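Local atomic coordinates of putative dehydratase (Mesorhizobium loti, PDB entry 2POZ), a protein that is of unknown function but belongs to the mandelate racemase/muconate lactonizing enzyme family and probably acts as a lyase, perhaps a dehydratase. Residues Y159-R164 / R175-E180; A134-D139 / S167-V172. One frame throughout, in Å; residues are numbered along the deposited sequence.

Contact 1 of 2, residues Y159-R164 / R175-E180; sequences YPLAQR and RSMSAE
In the long beta-alpha connection between barrel strand 155-158 and helix 179-196, M177 reaches across to L161 and Q163 just before the helix begins. The residue is a selenomethionine, and its selenium makes most of the contact. It lies 4.0 Å from CD2 of L161, while the terminal CE of M177 stays 4.1 Å from the same methyl, so both outer atoms of the chain run past one leucine branch. The two side chains meet at about a right angle. M177 is extended up to SE and then bends (chi3 -51°), which carries CE back beside L161.

Q163 supplies the polar neighbour. Its chain bends at chi2 (-72°) and brings the amide NE2 to 3.3 Å from SE of M177, again crossing roughly squarely. The orientation of this amide is doubtful, because NE2 of Q163 also sits unusually close to O of L161 without a hydrogen-bonding angle. Helix 179-196 lines the same site: L161 rests on A185, Q163 on A181 and M177 on I182. The next residue, S178, is the N-cap of that helix, its OG hydrogen-bonded to the N of A181.

Selenomethionine stands here for the natural methionine, whose long unbranched chain can lie against a methyl and an amide at once. With no hydrogen bond between the two segments, cohesion rests on dispersion and shape rather than on directed bonds.

Contact 2 of 2, residues A134-D139 / S167-V172; sequences AADTPD and SALQHV
L169 drives its forked end against the backbone of A134 and A135 and the side chain of D136, and nearly all the close packing is the work of its two methyls. CD1 of L169 takes the backbone side, 3.4 Å from the carbonyl O of A135 and 3.7 Å from the carbonyl C of A134. CD2 of L169 meets the aspartate, 4.1 Å from CB of D136 and equally far from its CG and OD1. The leucine CG stands beside its own backbone N (chi1 -61°), and from there the two branches lie one after the other along 134-136. The CB atoms of both alanines point away from L169, so it is the backbone that meets CD1. R164 adds to this packed part, its side chain touching both D136 and L169.

L169 belongs to strand 168-170, the second arm of a short beta-hairpin inserted after a barrel strand, and its side chain leaves the strand on the face turned to 134-136. The opposing segment is the lead-in to helix 138-144. T137 is the N-cap, its OG1 holding a backbone N of the first turn, while OE1 of E140 receives the N-H of both T137 and D136, an arrangement consistent with a capping box. P138 fits the first turn, where a residue need not donate a backbone N-H, and packs on helix 179-196.

Away from the methyls the contact is looser. The carbonyl of A134 joins the packing, but the rest of that residue faces the solvent side. D136 keeps its CG anti to the backbone N (chi1 -178°), crossing the leucine at a slant, yet its carboxylate finds its strong partner elsewhere: OD1 forms a salt bridge with NH2 of R188.

In the fold
The four segments alternate along the chain, 134-139, 159-164, 167-172 and 175-180, so the two contacts interlock, with centres about 9 Å apart. The antiparallel hairpin of strands 163-165 and 168-170 joins them: one arm enters contact 1, the other contact 2. Between the arms, Q163 O lies 3.0 Å from Q170 N, a probable hydrogen bond. Beyond them, Y159 OH probably hydrogen-bonds to V172 N, linking side chain to backbone. Helix 179-196 backs both contacts, its R188 bonding the carbonyl oxygens of P160 and A162 as well as D136. The hairpin is thus held against helix 179-196 and the lead-in to helix 138-144, following strand 155-158 of the enolase-type barrel.

Contact 1 of 2, residues Y159-R164 / R175-E180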
loop_
_atom_site.group_PDB
_atom_site.type_symbol
_atom_site.label_atom_id
_atom_site.label_comp_id
_atom_site.label_asym_id
_atom_site.label_seq_id
_atom_site.Cartn_x
_atom_site.Cartn_y
_atom_site.Cartn_z
ATOM N N TYR A 159 -1.862 26.179 -25.316
ATOM C CA TYR A 159 -2.876 26.072 -24.268
ATOM C C TYR A 159 -4.213 26.256 -24.987
ATOM O O TYR A 159 -4.517 27.344 -25.470
ATOM C CB TYR A 159 -2.639 27.193 -23.245
ATOM C CG TYR A 159 -3.656 27.285 -22.132
ATOM C CD1 TYR A 159 -3.751 26.288 -21.153
ATOM C CD2 TYR A 159 -4.514 28.384 -22.040
ATOM C CE1 TYR A 159 -4.672 26.386 -20.107
ATOM C CE2 TYR A 159 -5.439 28.495 -20.999
ATOM C CZ TYR A 159 -5.508 27.492 -20.035
ATOM O OH TYR A 159 -6.395 27.618 -18.994
ATOM N N PRO A 160 -5.031 25.196 -25.067
ATOM C CA PRO A 160 -6.322 25.286 -25.755
ATOM C C PRO A 160 -7.537 25.615 -24.901
ATOM O O PRO A 160 -8.662 25.635 -25.410
ATOM C CB PRO A 160 -6.452 23.907 -26.373
ATOM C CG PRO A 160 -5.968 23.032 -25.237
ATOM C CD PRO A 160 -4.719 23.790 -24.735
ATOM N N LEU A 161 -7.328 25.888 -23.618
ATOM C CA LEU A 161 -8.447 26.158 -22.723
ATOM C C LEU A 161 -8.736 27.627 -22.398
ATOM O O LEU A 161 -9.562 27.911 -21.532
ATOM C CB LEU A 161 -8.243 25.370 -21.413
ATOM C CG LEU A 161 -7.890 23.877 -21.528
ATOM C CD1 LEU A 161 -7.714 23.261 -20.128
ATOM C CD2 LEU A 161 -8.994 23.140 -22.307
ATOM N N ALA A 162 -8.084 28.563 -23.082
ATOM C CA ALA A 162 -8.306 29.986 -22.784
ATOM C C ALA A 162 -9.724 30.451 -23.125
ATOM O O ALA A 162 -10.306 30.034 -24.127
ATOM C CB ALA A 162 -7.282 30.854 -23.518
ATOM N N GLN A 163 -10.271 31.317 -22.280
ATOM C CA GLN A 163 -11.609 31.846 -22.486
ATOM C C GLN A 163 -11.520 33.359 -22.702
ATOM O O GLN A 163 -10.779 34.045 -22.004
ATOM C CB GLN A 163 -12.500 31.599 -21.261
ATOM C CG GLN A 163 -12.219 30.351 -20.438
ATOM C CD GLN A 163 -12.622 29.066 -21.130
ATOM O OE1 GLN A 163 -13.577 29.033 -21.914
ATOM N NE2 GLN A 163 -11.907 27.989 -20.822
ATOM N N ARG A 164 -12.287 33.881 -23.655
ATOM C CA ARG A 164 -12.293 35.320 -23.927
ATOM C C ARG A 164 -13.226 36.003 -22.924
ATOM O O ARG A 164 -14.425 35.736 -22.920
ATOM C CB ARG A 164 -12.792 35.582 -25.353
ATOM C CG ARG A 164 -12.442 36.963 -25.893
ATOM C CD ARG A 164 -11.107 36.935 -26.632
ATOM N NE ARG A 164 -10.625 38.264 -27.002
ATOM C CZ ARG A 164 -9.566 38.489 -27.777
ATOM N NH1 ARG A 164 -8.874 37.472 -28.276
ATOM N NH2 ARG A 164 -9.191 39.733 -28.048
ATOM N N ARG A 175 -11.617 25.605 -12.468
ATOM C CA ARG A 175 -11.529 24.285 -13.094
ATOM C C ARG A 175 -12.806 23.896 -13.828
ATOM O O ARG A 175 -13.137 22.711 -13.901
ATOM C CB ARG A 175 -11.243 23.220 -12.028
ATOM C CG ARG A 175 -10.029 23.496 -11.155
ATOM C CD ARG A 175 -9.996 22.544 -9.963
ATOM N NE ARG A 175 -8.884 22.835 -9.067
ATOM C CZ ARG A 175 -8.766 22.343 -7.837
ATOM N NH1 ARG A 175 -9.696 21.531 -7.349
ATOM N NH2 ARG A 175 -7.721 22.672 -7.089
ATOM N N SER A 176 -13.510 24.880 -14.379
ATOM C CA SER A 176 -14.775 24.610 -15.053
ATOM C C SER A 176 -14.972 25.337 -16.374
ATOM O O SER A 176 -14.567 26.485 -16.528
ATOM C CB SER A 176 -15.939 24.982 -14.131
ATOM O OG SER A 176 -15.830 24.335 -12.879
HETATM N N MSE A 177 -15.618 24.653 -17.313
HETATM C CA MSE A 177 -15.927 25.220 -18.621
HETATM C C MSE A 177 -17.247 24.623 -19.071
HETATM O O MSE A 177 -17.547 23.477 -18.749
HETATM C CB MSE A 177 -14.861 24.861 -19.649
HETATM C CG MSE A 177 -13.462 25.291 -19.301
HETATM SE SE MSE A 177 -12.270 24.693 -20.696
HETATM C CE MSE A 177 -12.793 22.838 -20.757
ATOM N N SER A 178 -18.034 25.396 -19.813
ATOM C CA SER A 178 -19.320 24.907 -20.304
ATOM C C SER A 178 -19.064 23.850 -21.372
ATOM O O SER A 178 -17.950 23.736 -21.889
ATOM C CB SER A 178 -20.125 26.049 -20.925
ATOM O OG SER A 178 -19.481 26.530 -22.095
ATOM N N ALA A 179 -20.096 23.075 -21.694
ATOM C CA ALA A 179 -19.981 22.040 -22.713
ATOM C C ALA A 179 -19.547 22.680 -24.031
ATOM O O ALA A 179 -18.790 22.087 -24.803
ATOM C CB ALA A 179 -21.325 21.325 -22.895
ATOM N N GLU A 180 -20.025 23.898 -24.279
ATOM C CA GLU A 180 -19.687 24.610 -25.503
ATOM C C GLU A 180 -18.203 24.975 -25.515
ATOM O O GLU A 180 -17.535 24.858 -26.541
ATOM C CB GLU A 180 -20.537 25.880 -25.637
ATOM C CG GLU A 180 -22.040 25.646 -25.457
ATOM C CD GLU A 180 -22.576 26.197 -24.134
ATOM O OE1 GLU A 180 -22.788 27.431 -24.040
ATOM O OE2 GLU A 180 -22.782 25.397 -23.190
#

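Contact 2 of 2, residues A134-D139 / S167-V172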
loop_
_atom_site.group_PDB
_atom_site.type_symbol
_atom_site.label_atom_id
_atom_site.label_comp_id
_atom_site.label_asym_id
_atom_site.label_seq_id
_atom_site.Cartn_x
_atom_site.Cartn_y
_atom_site.Cartn_z
ATOM N N ALA A 134 -3.315 35.641 -29.280
ATOM C CA ALA A 134 -4.627 36.254 -29.474
ATOM C C ALA A 134 -5.635 35.282 -30.076
ATOM O O ALA A 134 -6.779 35.648 -30.338
ATOM C CB ALA A 134 -4.499 37.497 -30.377
ATOM N N ALA A 135 -5.213 34.043 -30.291
ATOM C CA ALA A 135 -6.092 33.048 -30.894
ATOM C C ALA A 135 -7.275 32.684 -30.006
ATOM O O ALA A 135 -7.104 32.332 -28.842
ATOM C CB ALA A 135 -5.292 31.795 -31.244
ATOM N N ASP A 136 -8.481 32.778 -30.564
ATOM C CA ASP A 136 -9.691 32.437 -29.822
ATOM C C ASP A 136 -10.488 31.366 -30.562
ATOM O O ASP A 136 -10.743 30.288 -30.028
ATOM C CB ASP A 136 -10.556 33.685 -29.599
ATOM C CG ASP A 136 -11.821 33.394 -28.783
ATOM O OD1 ASP A 136 -11.902 32.328 -28.134
ATOM O OD2 ASP A 136 -12.740 34.241 -28.785
ATOM N N THR A 137 -10.884 31.654 -31.797
ATOM C CA THR A 137 -11.647 30.680 -32.570
ATOM C C THR A 137 -10.721 29.580 -33.079
ATOM O O THR A 137 -9.501 29.750 -33.132
ATOM C CB THR A 137 -12.311 31.325 -33.797
ATOM O OG1 THR A 137 -11.294 31.712 -34.728
ATOM C CG2 THR A 137 -13.132 32.552 -33.388
ATOM N N PRO A 138 -11.289 28.425 -33.445
ATOM C CA PRO A 138 -10.438 27.347 -33.950
ATOM C C PRO A 138 -9.646 27.826 -35.166
ATOM O O PRO A 138 -8.457 27.544 -35.294
ATOM C CB PRO A 138 -11.444 26.262 -34.312
ATOM C CG PRO A 138 -12.498 26.443 -33.245
ATOM C CD PRO A 138 -12.666 27.952 -33.224
ATOM N N ASP A 139 -10.302 28.575 -36.052
ATOM C CA ASP A 139 -9.613 29.046 -37.242
ATOM C C ASP A 139 -8.435 29.967 -36.949
ATOM O O ASP A 139 -7.443 29.955 -37.678
ATOM C CB ASP A 139 -10.568 29.752 -38.192
ATOM C CG ASP A 139 -9.954 29.952 -39.557
ATOM O OD1 ASP A 139 -9.744 28.942 -40.264
ATOM O OD2 ASP A 139 -9.658 31.108 -39.916
ATOM N N SER A 167 -12.134 41.690 -23.491
ATOM C CA SER A 167 -11.296 41.827 -24.675
ATOM C C SER A 167 -9.989 41.062 -24.516
ATOM O O SER A 167 -9.054 41.238 -25.307
ATOM C CB SER A 167 -10.995 43.308 -24.927
ATOM O OG SER A 167 -10.405 43.895 -23.779
ATOM N N ALA A 168 -9.917 40.215 -23.494
ATOM C CA ALA A 168 -8.700 39.450 -23.254
ATOM C C ALA A 168 -8.960 37.974 -22.955
ATOM O O ALA A 168 -10.016 37.597 -22.438
ATOM C CB ALA A 168 -7.911 40.080 -22.111
ATOM N N LEU A 169 -7.987 37.140 -23.300
ATOM C CA LEU A 169 -8.085 35.710 -23.061
ATOM C C LEU A 169 -7.445 35.426 -21.708
ATOM O O LEU A 169 -6.423 36.022 -21.361
ATOM C CB LEU A 169 -7.349 34.953 -24.167
ATOM C CG LEU A 169 -7.916 35.202 -25.569
ATOM C CD1 LEU A 169 -6.854 34.927 -26.613
ATOM C CD2 LEU A 169 -9.137 34.334 -25.784
ATOM N N GLN A 170 -8.051 34.531 -20.937
ATOM C CA GLN A 170 -7.520 34.193 -19.619
ATOM C C GLN A 170 -7.646 32.699 -19.365
ATOM O O GLN A 170 -8.397 32.010 -20.054
ATOM C CB GLN A 170 -8.285 34.951 -18.533
ATOM C CG GLN A 170 -9.776 34.663 -18.524
ATOM C CD GLN A 170 -10.517 35.459 -17.468
ATOM O OE1 GLN A 170 -10.278 36.658 -17.301
ATOM N NE2 GLN A 170 -11.433 34.801 -16.755
ATOM N N HIS A 171 -6.920 32.210 -18.365
ATOM C CA HIS A 171 -6.963 30.795 -18.016
ATOM C C HIS A 171 -8.339 30.359 -17.518
ATOM O O HIS A 171 -9.222 31.181 -17.259
ATOM C CB HIS A 171 -5.934 30.468 -16.926
ATOM C CG HIS A 171 -4.512 30.553 -17.382
ATOM N ND1 HIS A 171 -3.834 31.749 -17.495
ATOM C CD2 HIS A 171 -3.643 29.590 -17.766
ATOM C CE1 HIS A 171 -2.607 31.517 -17.930
ATOM N NE2 HIS A 171 -2.467 30.214 -18.104
ATOM N N VAL A 172 -8.494 29.049 -17.361
ATOM C CA VAL A 172 -9.729 28.461 -16.878
ATOM C C VAL A 172 -10.093 29.004 -15.500
ATOM O O VAL A 172 -9.228 29.202 -14.644
ATOM C CB VAL A 172 -9.601 26.923 -16.761
ATOM C CG1 VAL A 172 -10.809 26.353 -16.041
ATOM C CG2 VAL A 172 -9.465 26.300 -18.149
#